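Local coordinates for protein titin (Homo sapiens, PDB 2J8H) that builds the giant elastic filament of the muscle sarcomere, here represented by a rigid tandem of two immunoglobulin domains from its A-band part, at residues Val69-Asp72 with Asp73-Val76; Val114-Leu117 with Arg118-Val122; Val153-Arg157 with Ser158-Leu162; Asn166-Glu169 with Arg170-Gly174. All coordinates share one frame; numbering follows the deposited sequence.

How the contacts relate
Contact 1 lies in the first immunoglobulin domain, contacts 2, 3 and 4 in the second. Contacts 1 and 4 are equivalent turns of the two domains: each precedes the strand carrying a tyrosine, and in each a buried aspartate reaches back to a backbone N-H. Contacts 2 and 4 pack together at the far end of the second domain, Gly119 N probably bonding to Val168 O at 2.8 Å. In contact 2 Ala116 and Val122 are buried while the turn's tip is exposed. Contact 3 is a strand pair, with Thr160 and Leu162 in the core and Ile154 at the surface. Carboxylates grip main chain in the three turns, contact 2 adding aliphatic packing; the hairpin relies on backbone pairing and hydroxyls.

Contact 1 of 4, residues Val69-Asp72 with Asp73-Val76; sequences VTDD and DATV
Asp73 swings its carboxylate back to Thr70, and this is the tightly packed side of the turn. Thr70 N gives Asp73 OD2 an almost straight hydrogen bond, 2.9 Å long with 169° at the proton, meeting the oxygen on its anti side. The carboxylate can do this because CG stands opposite the carbonyl carbon (chi1 -58°), folded in beside its own backbone N. Asp73 N donates in return to Thr70 O at 2.8 Å, from above the carbonyl plane, so side chain and main chain close a ring around the turn. Val69 CA lies against the same oxygen, 3.4 Å from Asp73 OD2. Lys51 adds a salt bridge to OD2, which probably balances the charge of this buried residue. One step on, Ala74 N donates to Asp71 O at 3.0 Å, and Ala74 then bends the chain in an inverse gamma turn.

The other side is looser and wet. Asp72 is exposed, and its OD2 stays 4.2 Å from Asp73 OD1, the two carboxylate planes being turned 71° apart. A water donates to both oxygens and probably eases their repulsion; a second links Asp71 O with Ala74 O.

The turn connects strand 61-66 to strand 76-83, where Tyr77 OH bonds to Asp73 O in the tyrosine corner of the immunoglobulin fold. Beneath it, Val69 and Ala74 rest on Val96 of strand 86-102.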
loop_
_atom_site.group_PDB
_atom_site.type_symbol
_atom_site.label_atom_id
_atom_site.label_comp_id
_atom_site.label_asym_id
_atom_site.label_seq_id
_atom_site.Cartn_x
_atom_site.Cartn_y
_atom_site.Cartn_z
ATOM N N VAL A 69 -8.478 -7.211 0.807
ATOM C CA VAL A 69 -8.901 -8.580 0.992
ATOM C C VAL A 69 -7.968 -9.368 1.895
ATOM O O VAL A 69 -6.752 -9.192 1.858
ATOM C CB VAL A 69 -9.155 -9.308 -0.351
ATOM C CG1 VAL A 69 -10.308 -8.661 -1.045
ATOM C CG2 VAL A 69 -7.913 -9.329 -1.241
ATOM N N THR A 70 -8.571 -10.188 2.751
ATOM C CA THR A 70 -7.864 -11.126 3.591
ATOM C C THR A 70 -8.401 -12.519 3.278
ATOM O O THR A 70 -9.362 -12.664 2.510
ATOM C CB THR A 70 -8.137 -10.829 5.046
ATOM O OG1 THR A 70 -9.503 -11.114 5.322
ATOM C CG2 THR A 70 -7.859 -9.353 5.340
ATOM N N ASP A 71 -7.795 -13.538 3.877
ATOM C CA ASP A 71 -8.250 -14.900 3.648
ATOM C C ASP A 71 -9.724 -15.061 4.061
ATOM O O ASP A 71 -10.434 -15.919 3.522
ATOM C CB ASP A 71 -7.332 -15.915 4.343
ATOM C CG ASP A 71 -7.718 -17.355 4.024
ATOM O OD1 ASP A 71 -7.794 -17.718 2.817
ATOM O OD2 ASP A 71 -7.965 -18.114 4.992
ATOM N N ASP A 72 -10.205 -14.212 4.973
ATOM C CA ASP A 72 -11.614 -14.252 5.367
ATOM C C ASP A 72 -12.557 -13.916 4.207
ATOM O O ASP A 72 -13.709 -14.318 4.195
ATOM C CB ASP A 72 -11.893 -13.316 6.552
ATOM C CG ASP A 72 -13.368 -13.359 6.997
ATOM O OD1 ASP A 72 -13.773 -14.349 7.655
ATOM O OD2 ASP A 72 -14.136 -12.424 6.657
ATOM N N ASP A 73 -12.059 -13.175 3.222
ATOM C CA ASP A 73 -12.846 -12.827 2.072
ATOM C C ASP A 73 -12.781 -13.871 0.972
ATOM O O ASP A 73 -13.489 -13.753 -0.000
ATOM C CB ASP A 73 -12.378 -11.481 1.536
ATOM C CG ASP A 73 -12.475 -10.403 2.577
ATOM O OD1 ASP A 73 -13.588 -10.252 3.149
ATOM O OD2 ASP A 73 -11.449 -9.746 2.837
ATOM N N ALA A 74 -11.928 -14.871 1.127
ATOM C CA ALA A 74 -11.696 -15.861 0.092
ATOM C C ALA A 74 -12.788 -16.903 0.180
ATOM O O ALA A 74 -12.674 -17.887 0.901
ATOM C CB ALA A 74 -10.325 -16.506 0.263
ATOM N N THR A 75 -13.870 -16.673 -0.537
ATOM C CA THR A 75 -14.994 -17.601 -0.491
ATOM C C THR A 75 -15.832 -17.385 -1.737
ATOM O O THR A 75 -15.390 -16.722 -2.679
ATOM C CB THR A 75 -15.827 -17.424 0.821
ATOM O OG1 THR A 75 -16.802 -18.469 0.906
ATOM C CG2 THR A 75 -16.515 -16.058 0.872
ATOM N N VAL A 76 -17.032 -17.940 -1.754
ATOM C CA VAL A 76 -17.931 -17.801 -2.890
ATOM C C VAL A 76 -18.912 -16.657 -2.663
ATOM O O VAL A 76 -19.387 -16.435 -1.550
ATOM C CB VAL A 76 -18.696 -19.116 -3.174
ATOM C CG1 VAL A 76 -19.695 -19.403 -2.065
ATOM C CG2 VAL A 76 -19.413 -19.031 -4.506
HETATM O O HOH W 1 -11.374 -18.597 3.771
HETATM O O HOH W 2 -13.618 -9.985 5.721
#

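Contact 2 of 4, residues Val114-Leu117 with Arg118-Val122; sequences VHAL and RGEVV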
loop_
_atom_site.group_PDB
_atom_site.type_symbol
_atom_site.label_atom_id
_atom_site.label_comp_id
_atom_site.label_asym_id
_atom_site.label_seq_id
_atom_site.Cartn_x
_atom_site.Cartn_y
_atom_site.Cartn_z
ATOM N N VAL A 114 15.850 -17.582 21.744
ATOM C CA VAL A 114 15.248 -18.357 22.819
ATOM C C VAL A 114 16.369 -18.647 23.802
ATOM O O VAL A 114 17.427 -19.117 23.413
ATOM C CB VAL A 114 14.587 -19.655 22.291
ATOM C CG1 VAL A 114 14.049 -20.488 23.448
ATOM C CG2 VAL A 114 13.462 -19.308 21.316
ATOM N N HIS A 115 16.139 -18.313 25.063
ATOM C CA HIS A 115 17.115 -18.535 26.121
ATOM C C HIS A 115 16.534 -19.636 27.003
ATOM O O HIS A 115 15.478 -19.464 27.617
ATOM C CB HIS A 115 17.353 -17.227 26.881
ATOM C CG HIS A 115 17.555 -16.054 25.976
ATOM N ND1 HIS A 115 18.636 -15.950 25.126
ATOM C CD2 HIS A 115 16.780 -14.969 25.731
ATOM C CE1 HIS A 115 18.533 -14.839 24.420
ATOM N NE2 HIS A 115 17.419 -14.222 24.772
ATOM N N ALA A 116 17.189 -20.787 27.022
ATOM C CA ALA A 116 16.649 -21.937 27.722
ATOM C C ALA A 116 17.603 -22.391 28.808
ATOM O O ALA A 116 18.781 -22.069 28.778
ATOM C CB ALA A 116 16.380 -23.076 26.734
ATOM N N LEU A 117 17.067 -23.139 29.767
ATOM C CA LEU A 117 17.868 -23.819 30.768
ATOM C C LEU A 117 17.876 -25.323 30.474
ATOM O O LEU A 117 16.909 -25.846 29.921
ATOM C CB LEU A 117 17.274 -23.580 32.151
ATOM C CG LEU A 117 17.276 -22.146 32.677
ATOM C CD1 LEU A 117 16.636 -22.148 34.059
ATOM C CD2 LEU A 117 18.685 -21.539 32.741
ATOM N N ARG A 118 18.957 -26.011 30.840
ATOM C CA ARG A 118 19.045 -27.441 30.626
ATOM C C ARG A 118 17.815 -28.136 31.168
ATOM O O ARG A 118 17.379 -27.850 32.292
ATOM C CB ARG A 118 20.255 -28.037 31.334
ATOM C CG ARG A 118 21.552 -27.913 30.581
ATOM C CD ARG A 118 22.675 -28.468 31.447
ATOM N NE ARG A 118 22.936 -29.896 31.230
ATOM C CZ ARG A 118 23.495 -30.714 32.125
ATOM N NH1 ARG A 118 23.828 -30.285 33.348
ATOM N NH2 ARG A 118 23.703 -31.988 31.804
ATOM N N GLY A 119 17.278 -29.054 30.367
ATOM C CA GLY A 119 16.122 -29.848 30.751
ATOM C C GLY A 119 14.777 -29.210 30.482
ATOM O O GLY A 119 13.751 -29.859 30.605
ATOM N N GLU A 120 14.774 -27.941 30.097
ATOM C CA GLU A 120 13.543 -27.236 29.801
ATOM C C GLU A 120 12.947 -27.763 28.489
ATOM O O GLU A 120 13.658 -27.897 27.499
ATOM C CB GLU A 120 13.853 -25.747 29.668
ATOM C CG GLU A 120 12.652 -24.870 29.433
ATOM C CD GLU A 120 13.028 -23.405 29.314
ATOM O OE1 GLU A 120 14.081 -23.014 29.884
ATOM O OE2 GLU A 120 12.262 -22.651 28.657
ATOM N N VAL A 121 11.654 -28.071 28.493
ATOM C CA VAL A 121 10.974 -28.496 27.276
ATOM C C VAL A 121 10.654 -27.237 26.480
ATOM O O VAL A 121 9.640 -26.568 26.695
ATOM C CB VAL A 121 9.704 -29.303 27.566
ATOM C CG1 VAL A 121 9.027 -29.656 26.277
ATOM C CG2 VAL A 121 10.033 -30.585 28.374
ATOM N N VAL A 122 11.538 -26.923 25.548
ATOM C CA VAL A 122 11.455 -25.723 24.760
ATOM C C VAL A 122 10.605 -25.919 23.508
ATOM O O VAL A 122 10.690 -26.956 22.846
ATOM C CB VAL A 122 12.895 -25.289 24.378
ATOM C CG1 VAL A 122 12.897 -24.307 23.211
ATOM C CG2 VAL A 122 13.613 -24.725 25.627
#
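Leu117 N donates to Glu120 OE1 over 3.0 Å, nearly straight at 168°, and meets the oxygen on its anti side, 34° out of the carboxylate plane. Glu120 N answers with a bond to Leu117 O, also 3.0 Å, closing a type II beta turn; Gly119 occupies its third position with the positive phi that suits glycine. Glu120 gets back to the strand end by holding CG opposite its backbone N (chi1 -177°) and running extended beyond, which lays OE1 3.5 Å from Ala116 CA. An alanine here would probably leave Leu117 N without its carboxylate partner and free the end of strand 112-117 to shift against the turn.

Behind the turn the contact is apolar. Val122 CG2 packs tightly on Ala116 CB at 3.4 Å, while Val122 CG1 meets Val114 CG1 tip to tip at 4.0 Å. Val168 covers both Ala116 and Val122. Strand 112-117 runs parallel to strand 185-196, at the margin of one sheet of the immunoglobulin sandwich, before the chain crosses to strand 123-131. Since the carboxylate fixes the last amide of the strand where the turn begins, it and the turn's own bond together probably set where the chain leaves the sheet, with the aliphatic contacts of Val122 fixing its return.

Contact 3 of 4, residues Val153-Arg157 with Ser158-Leu162; sequences VIVTR and SFTSL
The Phe159 ring has Thr156 over one face: OG1 sits 3.3 Å above the plane, offset toward the rim, and CG2 makes a CH-pi contact 3.9 Å from the centroid. Ile154 CG2 comes in obliquely, 4.2 Å from Phe159 CE1, and Lys125 adds a cation-pi contact. This cluster is built on a beta hairpin of the second immunoglobulin domain, its strands 153-155 and 159-162 antiparallel at 173°.

Thr156 does double duty at the hairpin's bend. Its OG1, set between the backbone N and the carbonyl carbon (chi1 79°), reaches across the turn to the residues that follow and accepts from Ser158 N at 3.1 Å and from Phe159 N as well, tying down two successive amides. A water bridges it to Ser158 OG. Thr156 N donates to Phe159 O, closing the last rung before the loop.

On the opposite face of the hairpin Val153, Val155, Thr160 and Leu162 turn toward strand 135-140, where Trp138 and Ile136 meet them. Val153 CG2 touches Leu162 CD1 at 3.9 Å, while Val155 and Thr160 lie side by side. Strand 159-163 also pairs with strand 123-131.

Between the strands, Ile154 O is gripped twice, from opposite faces of its plane: Thr160 OG1 donates at 2.8 Å and Ser161 N at 2.9 Å, and that same Thr160 hydroxyl is bonded by Trp138 NE1.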
loop_
_atom_site.group_PDB
_atom_site.type_symbol
_atom_site.label_atom_id
_atom_site.label_comp_id
_atom_site.label_asym_id
_atom_site.label_seq_id
_atom_site.Cartn_x
_atom_site.Cartn_y
_atom_site.Cartn_z
ATOM N N VAL A 153 8.326 -31.529 15.433
ATOM C CA VAL A 153 7.792 -30.380 14.712
ATOM C C VAL A 153 6.260 -30.349 14.765
ATOM O O VAL A 153 5.602 -31.332 14.448
ATOM C CB VAL A 153 8.234 -30.391 13.242
ATOM C CG1 VAL A 153 7.604 -29.222 12.506
ATOM C CG2 VAL A 153 9.754 -30.316 13.167
ATOM N N ILE A 154 5.707 -29.201 15.142
ATOM C CA ILE A 154 4.267 -28.975 15.100
ATOM C C ILE A 154 4.006 -27.988 13.970
ATOM O O ILE A 154 4.691 -26.991 13.858
ATOM C CB ILE A 154 3.761 -28.397 16.421
ATOM C CG1 ILE A 154 3.907 -29.440 17.533
ATOM C CG2 ILE A 154 2.319 -27.908 16.292
ATOM C CD1 ILE A 154 3.562 -28.937 18.937
ATOM N N VAL A 155 3.057 -28.299 13.103
ATOM C CA VAL A 155 2.565 -27.324 12.130
ATOM C C VAL A 155 1.042 -27.243 12.213
ATOM O O VAL A 155 0.346 -28.253 12.130
ATOM C CB VAL A 155 2.968 -27.687 10.695
ATOM C CG1 VAL A 155 2.598 -26.558 9.749
ATOM C CG2 VAL A 155 4.464 -27.993 10.609
ATOM N N THR A 156 0.540 -26.035 12.415
ATOM C CA THR A 156 -0.889 -25.800 12.441
ATOM C C THR A 156 -1.233 -24.891 11.269
ATOM O O THR A 156 -0.378 -24.650 10.402
ATOM C CB THR A 156 -1.324 -25.163 13.755
ATOM O OG1 THR A 156 -1.030 -23.764 13.722
ATOM C CG2 THR A 156 -0.615 -25.839 14.949
ATOM N N ARG A 157 -2.473 -24.400 11.237
ATOM C CA ARG A 157 -2.885 -23.474 10.181
ATOM C C ARG A 157 -2.141 -22.127 10.237
ATOM O O ARG A 157 -2.030 -21.444 9.221
ATOM C CB ARG A 157 -4.396 -23.227 10.239
ATOM C CG ARG A 157 -5.244 -24.502 9.989
ATOM C CD ARG A 157 -6.754 -24.196 10.039
ATOM N NE ARG A 157 -7.150 -23.603 11.326
ATOM C CZ ARG A 157 -8.019 -24.132 12.189
ATOM N NH1 ARG A 157 -8.646 -25.285 11.938
ATOM N NH2 ARG A 157 -8.277 -23.482 13.324
ATOM N N SER A 158 -1.638 -21.750 11.411
ATOM C CA SER A 158 -1.094 -20.395 11.618
ATOM C C SER A 158 0.315 -20.300 12.197
ATOM O O SER A 158 0.927 -19.227 12.193
ATOM C CB SER A 158 -2.075 -19.587 12.482
ATOM O OG SER A 158 -2.282 -20.236 13.717
ATOM N N PHE A 159 0.849 -21.410 12.690
ATOM C CA PHE A 159 2.185 -21.396 13.258
ATOM C C PHE A 159 2.835 -22.756 13.175
ATOM O O PHE A 159 2.158 -23.786 12.940
ATOM C CB PHE A 159 2.145 -20.894 14.708
ATOM C CG PHE A 159 1.603 -21.877 15.678
ATOM C CD1 PHE A 159 2.416 -22.851 16.213
ATOM C CD2 PHE A 159 0.280 -21.828 16.068
ATOM C CE1 PHE A 159 1.923 -23.791 17.111
ATOM C CE2 PHE A 159 -0.224 -22.733 16.986
ATOM C CZ PHE A 159 0.605 -23.725 17.507
ATOM N N THR A 160 4.147 -22.749 13.343
ATOM C CA THR A 160 4.918 -23.978 13.449
ATOM C C THR A 160 5.828 -23.825 14.663
ATOM O O THR A 160 6.338 -22.725 14.946
ATOM C CB THR A 160 5.745 -24.246 12.191
ATOM O OG1 THR A 160 6.485 -25.439 12.374
ATOM C CG2 THR A 160 6.752 -23.108 11.895
ATOM N N SER A 161 5.943 -24.892 15.428
ATOM C CA SER A 161 6.845 -24.936 16.568
ATOM C C SER A 161 7.835 -26.069 16.411
ATOM O O SER A 161 7.473 -27.196 16.052
ATOM C CB SER A 161 6.081 -25.172 17.863
ATOM O OG SER A 161 5.110 -24.178 18.010
ATOM N N LEU A 162 9.078 -25.761 16.720
ATOM C CA LEU A 162 10.072 -26.778 16.872
ATOM C C LEU A 162 10.156 -27.050 18.350
ATOM O O LEU A 162 10.502 -26.158 19.138
ATOM C CB LEU A 162 11.435 -26.315 16.347
ATOM C CG LEU A 162 12.553 -27.358 16.520
ATOM C CD1 LEU A 162 12.216 -28.628 15.715
ATOM C CD2 LEU A 162 13.943 -26.766 16.190
HETATM O O HOH W 3 -4.053 -22.905 14.373
#

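Contact 4 of 4, residues Asn166-Glu169 with Arg170-Gly174; sequences NGVE and RKDAG
Asp172 reaches Glu169 by way of its first torsion: CG stands opposite the carbonyl carbon (chi1 -73°), which folds the carboxylate back over the turn. There Asp172 OD2 accepts a hydrogen bond from Glu169 N at 2.8 Å, 172° at the hydrogen, on its anti side and clear of the carboxylate plane. Asp172 N pays this back with a bond to Glu169 O of 2.9 Å, from above the carbonyl plane. Asp172 OD2 also rests 3.4 Å from Val168 CA and accepts from a water that donates to Gly167 O as well, while Asp172 OD1 is bonded to His150 NE2.

This short 3-10 turn lies in the connection between strands 159-163 and 174-182, and Tyr176 OH bonds to Asp172 O, the tyrosine corner familiar from immunoglobulin domains. With an alanine in place of Asp172, Glu169 N and His150 would probably lose their acceptor, and the water one of its anchors.

Outside, Glu169 and Lys171 run side by side. With its own CG opposite the carbonyl carbon (chi1 -65°), Glu169 lays OE1 along the lysine methylenes, 3.5 Å from Lys171 CE. Glu169 OE1 is still 4.3 Å from Lys171 NZ, beyond a salt bridge. Arg170 heads away from this pair and makes its salt bridge with Asp197, while Val168 packs inward on Val122.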
loop_
_atom_site.group_PDB
_atom_site.type_symbol
_atom_site.label_atom_id
_atom_site.label_comp_id
_atom_site.label_asym_id
_atom_site.label_seq_id
_atom_site.Cartn_x
_atom_site.Cartn_y
_atom_site.Cartn_z
ATOM N N ASN A 166 12.080 -33.847 24.995
ATOM C CA ASN A 166 12.835 -34.575 25.982
ATOM C C ASN A 166 13.507 -33.620 26.970
ATOM O O ASN A 166 14.156 -34.065 27.911
ATOM C CB ASN A 166 13.925 -35.424 25.317
ATOM C CG ASN A 166 13.405 -36.295 24.188
ATOM O OD1 ASN A 166 12.302 -36.862 24.263
ATOM N ND2 ASN A 166 14.231 -36.460 23.152
ATOM N N GLY A 167 13.368 -32.316 26.746
ATOM C CA GLY A 167 14.126 -31.329 27.496
ATOM C C GLY A 167 15.397 -30.972 26.756
ATOM O O GLY A 167 16.117 -31.849 26.280
ATOM N N VAL A 168 15.707 -29.682 26.689
ATOM C CA VAL A 168 16.896 -29.250 25.955
ATOM C C VAL A 168 18.159 -29.685 26.623
ATOM O O VAL A 168 18.247 -29.734 27.845
ATOM C CB VAL A 168 16.999 -27.717 25.764
ATOM C CG1 VAL A 168 15.951 -27.257 24.793
ATOM C CG2 VAL A 168 16.889 -27.005 27.087
ATOM N N GLU A 169 19.125 -30.009 25.778
ATOM C CA GLU A 169 20.458 -30.362 26.175
ATOM C C GLU A 169 21.367 -29.222 25.726
ATOM O O GLU A 169 20.991 -28.404 24.893
ATOM C CB GLU A 169 20.844 -31.659 25.480
ATOM C CG GLU A 169 19.993 -32.844 25.943
ATOM C CD GLU A 169 19.989 -34.023 24.968
ATOM O OE1 GLU A 169 20.809 -34.039 24.019
ATOM O OE2 GLU A 169 19.153 -34.943 25.159
ATOM N N ARG A 170 22.572 -29.166 26.273
ATOM C CA ARG A 170 23.503 -28.106 25.922
ATOM C C ARG A 170 23.795 -28.098 24.430
ATOM O O ARG A 170 23.999 -27.040 23.828
ATOM C CB ARG A 170 24.804 -28.288 26.681
ATOM C CG ARG A 170 24.674 -28.015 28.137
ATOM C CD ARG A 170 25.997 -28.246 28.801
ATOM N NE ARG A 170 25.831 -28.348 30.239
ATOM C CZ ARG A 170 26.559 -29.130 31.041
ATOM N NH1 ARG A 170 27.543 -29.904 30.570
ATOM N NH2 ARG A 170 26.297 -29.134 32.343
ATOM N N LYS A 171 23.821 -29.286 23.839
ATOM C CA LYS A 171 24.124 -29.423 22.427
ATOM C C LYS A 171 23.025 -28.876 21.543
ATOM O O LYS A 171 23.238 -28.734 20.352
ATOM C CB LYS A 171 24.371 -30.888 22.070
ATOM C CG LYS A 171 23.130 -31.773 21.991
ATOM C CD LYS A 171 23.539 -33.246 21.870
ATOM C CE LYS A 171 22.568 -34.061 21.003
ATOM N NZ LYS A 171 23.123 -35.438 20.682
ATOM N N ASP A 172 21.850 -28.606 22.110
ATOM C CA ASP A 172 20.730 -28.058 21.339
ATOM C C ASP A 172 20.900 -26.589 20.999
ATOM O O ASP A 172 20.223 -26.067 20.111
ATOM C CB ASP A 172 19.407 -28.274 22.082
ATOM C CG ASP A 172 18.963 -29.716 22.048
ATOM O OD1 ASP A 172 19.166 -30.345 20.989
ATOM O OD2 ASP A 172 18.408 -30.215 23.052
ATOM N N ALA A 173 21.775 -25.917 21.734
ATOM C CA ALA A 173 22.165 -24.570 21.408
ATOM C C ALA A 173 22.570 -24.507 19.953
ATOM O O ALA A 173 23.195 -25.438 19.416
ATOM C CB ALA A 173 23.328 -24.139 22.287
ATOM N N GLY A 174 22.228 -23.398 19.311
ATOM C CA GLY A 174 22.633 -23.176 17.938
ATOM C C GLY A 174 21.605 -22.377 17.184
ATOM O O GLY A 174 20.763 -21.727 17.785
HETATM O O HOH W 4 16.604 -32.186 23.730
#